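Local structure of GCN5-related N-acetyltransferase (Sphaerobacter thermophilus, 3TT2) at residues P220-L225 against Y276-R281. The protein probably transfers acyl groups, most likely acetyl from acetyl-CoA to an amine, as other members of the GCN5-related N-acetyltransferase superfamily do. Sequence-based numbering, arbitrary orientation.
Sequences PELWLL and YRRGVR
With CG anti to the backbone N (chi1 -171°) and bends at chi2 and chi3, R278 sends its guanidinium off the end of helix 263-278 to E221 and L222. NH1 donates to E221 OE2 in a salt bridge of 3.0 Å. The hydrogen bond lies near the guanidinium plane but reaches OE2 from above the carboxylate, the two planes standing 81° apart, so this is a single-point grip rather than a two-pronged pairing. CB of E221 lies at the edge of the guanidinium, in its plane. L222 lies over one face, its CD1 3.5 Å from R278 NH2, and also packs against V274 and Y275 of the same helix. NH2 has a salt bridge to D219, so two acidic residues just ahead of strand 223-228 share one arginine. Were R278 an alanine, E221 and D219 would be likely to lose the cation they share, and L222 the group lying against it. Directly after R278, G279 takes positive phi and ends the helix in a Schellman motif. The contact thus ties a helix C-terminus to the 3-10 turn entering a strand within the alpha/beta GNAT fold.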
loop_
_atom_site.group_PDB
_atom_site.type_symbol
_atom_site.label_atom_id
_atom_site.label_comp_id
_atom_site.label_asym_id
_atom_site.label_seq_id
_atom_site.Cartn_x
_atom_site.Cartn_y
_atom_site.Cartn_z
ATOM N N PRO A 220 -6.445 -20.087 -3.155
ATOM C CA PRO A 220 -5.691 -20.120 -4.412
ATOM C C PRO A 220 -6.527 -19.737 -5.630
ATOM O O PRO A 220 -5.959 -19.458 -6.687
ATOM C CB PRO A 220 -5.264 -21.582 -4.529
ATOM C CG PRO A 220 -5.952 -22.316 -3.402
ATOM C CD PRO A 220 -6.940 -21.420 -2.785
ATOM N N GLU A 221 -7.850 -19.756 -5.486
ATOM C CA GLU A 221 -8.777 -19.405 -6.556
ATOM C C GLU A 221 -8.385 -18.056 -7.183
ATOM O O GLU A 221 -8.543 -17.843 -8.390
ATOM C CB GLU A 221 -10.183 -19.303 -5.957
ATOM C CG GLU A 221 -11.337 -19.996 -6.697
ATOM C CD GLU A 221 -12.697 -19.778 -5.988
ATOM O OE1 GLU A 221 -13.103 -20.645 -5.178
ATOM O OE2 GLU A 221 -13.359 -18.738 -6.234
ATOM N N LEU A 222 -7.871 -17.160 -6.338
ATOM C CA LEU A 222 -7.489 -15.794 -6.704
ATOM C C LEU A 222 -5.987 -15.607 -7.055
ATOM O O LEU A 222 -5.529 -14.480 -7.312
ATOM C CB LEU A 222 -7.858 -14.847 -5.555
ATOM C CG LEU A 222 -9.293 -14.759 -5.001
ATOM C CD1 LEU A 222 -9.334 -13.828 -3.800
ATOM C CD2 LEU A 222 -10.259 -14.286 -6.063
ATOM N N TRP A 223 -5.211 -16.688 -7.042
ATOM C CA TRP A 223 -3.847 -16.601 -7.532
ATOM C C TRP A 223 -3.736 -17.186 -8.931
ATOM O O TRP A 223 -3.727 -18.403 -9.116
ATOM C CB TRP A 223 -2.905 -17.349 -6.606
ATOM C CG TRP A 223 -2.508 -16.555 -5.454
ATOM C CD1 TRP A 223 -3.212 -15.542 -4.876
ATOM C CD2 TRP A 223 -1.283 -16.661 -4.733
ATOM N NE1 TRP A 223 -2.501 -15.020 -3.822
ATOM C CE2 TRP A 223 -1.311 -15.687 -3.717
ATOM C CE3 TRP A 223 -0.163 -17.492 -4.842
ATOM C CZ2 TRP A 223 -0.264 -15.523 -2.812
ATOM C CZ3 TRP A 223 0.880 -17.327 -3.944
ATOM C CH2 TRP A 223 0.820 -16.349 -2.943
ATOM N N LEU A 224 -3.571 -16.312 -9.911
ATOM C CA LEU A 224 -3.504 -16.746 -11.293
ATOM C C LEU A 224 -2.106 -16.618 -11.841
ATOM O O LEU A 224 -1.376 -15.676 -11.531
ATOM C CB LEU A 224 -4.458 -15.953 -12.173
ATOM C CG LEU A 224 -5.921 -16.037 -11.777
ATOM C CD1 LEU A 224 -6.678 -15.320 -12.843
ATOM C CD2 LEU A 224 -6.367 -17.456 -11.709
ATOM N N LEU A 225 -1.747 -17.593 -12.661
ATOM C CA LEU A 225 -0.458 -17.643 -13.296
ATOM C C LEU A 225 -0.697 -17.693 -14.801
ATOM O O LEU A 225 -1.498 -18.493 -15.274
ATOM C CB LEU A 225 0.269 -18.908 -12.856
ATOM C CG LEU A 225 0.273 -19.273 -11.370
ATOM C CD1 LEU A 225 1.137 -20.508 -11.130
ATOM C CD2 LEU A 225 0.750 -18.124 -10.519
ATOM N N TYR A 276 -15.841 -11.751 -9.762
ATOM C CA TYR A 276 -17.211 -11.461 -10.116
ATOM C C TYR A 276 -18.066 -12.670 -9.840
ATOM O O TYR A 276 -19.119 -12.565 -9.241
ATOM C CB TYR A 276 -17.365 -11.049 -11.571
ATOM C CG TYR A 276 -18.822 -10.938 -11.963
ATOM C CD1 TYR A 276 -19.584 -9.815 -11.597
ATOM C CD2 TYR A 276 -19.458 -11.962 -12.675
ATOM C CE1 TYR A 276 -20.935 -9.716 -11.939
ATOM C CE2 TYR A 276 -20.810 -11.867 -13.020
ATOM C CZ TYR A 276 -21.529 -10.744 -12.647
ATOM O OH TYR A 276 -22.842 -10.646 -12.984
ATOM N N ARG A 277 -17.614 -13.840 -10.255
ATOM C CA ARG A 277 -18.513 -14.968 -10.131
ATOM C C ARG A 277 -18.467 -15.567 -8.720
ATOM O O ARG A 277 -19.226 -16.460 -8.372
ATOM C CB ARG A 277 -18.356 -15.940 -11.313
ATOM C CG ARG A 277 -17.340 -17.016 -11.182
ATOM C CD ARG A 277 -17.155 -17.634 -12.565
ATOM N NE ARG A 277 -16.196 -16.880 -13.375
ATOM C CZ ARG A 277 -14.887 -17.122 -13.398
ATOM N NH1 ARG A 277 -14.367 -18.113 -12.672
ATOM N NH2 ARG A 277 -14.098 -16.375 -14.154
ATOM N N ARG A 278 -17.581 -15.008 -7.912
ATOM C CA ARG A 278 -17.536 -15.200 -6.461
ATOM C C ARG A 278 -18.463 -14.248 -5.680
ATOM O O ARG A 278 -18.776 -14.472 -4.500
ATOM C CB ARG A 278 -16.111 -14.921 -6.034
ATOM C CG ARG A 278 -15.767 -15.232 -4.651
ATOM C CD ARG A 278 -14.450 -15.937 -4.712
ATOM N NE ARG A 278 -13.613 -15.639 -3.563
ATOM C CZ ARG A 278 -12.438 -16.212 -3.346
ATOM N NH1 ARG A 278 -11.967 -17.124 -4.193
ATOM N NH2 ARG A 278 -11.737 -15.876 -2.279
ATOM N N GLY A 279 -18.872 -13.168 -6.336
ATOM C CA GLY A 279 -19.735 -12.169 -5.729
ATOM C C GLY A 279 -19.035 -11.000 -5.046
ATOM O O GLY A 279 -19.664 -10.245 -4.283
ATOM N N VAL A 280 -17.735 -10.832 -5.297
ATOM C CA VAL A 280 -17.031 -9.682 -4.717
ATOM C C VAL A 280 -17.286 -8.439 -5.556
ATOM O O VAL A 280 -17.016 -8.425 -6.754
ATOM C CB VAL A 280 -15.530 -9.917 -4.574
ATOM C CG1 VAL A 280 -14.841 -8.636 -4.221
ATOM C CG2 VAL A 280 -15.266 -10.959 -3.509
ATOM N N ARG A 281 -17.828 -7.399 -4.934
ATOM C CA ARG A 281 -18.264 -6.247 -5.697
ATOM C C ARG A 281 -17.112 -5.339 -6.088
ATOM O O ARG A 281 -17.053 -4.863 -7.216
ATOM C CB ARG A 281 -19.336 -5.468 -4.940
ATOM C CG ARG A 281 -19.816 -4.256 -5.683
ATOM C CD ARG A 281 -21.278 -4.027 -5.458
ATOM N NE ARG A 281 -21.783 -2.920 -6.270
ATOM C CZ ARG A 281 -21.818 -1.659 -5.858
ATOM N NH1 ARG A 281 -21.367 -1.352 -4.646
ATOM N NH2 ARG A 281 -22.312 -0.709 -6.648
#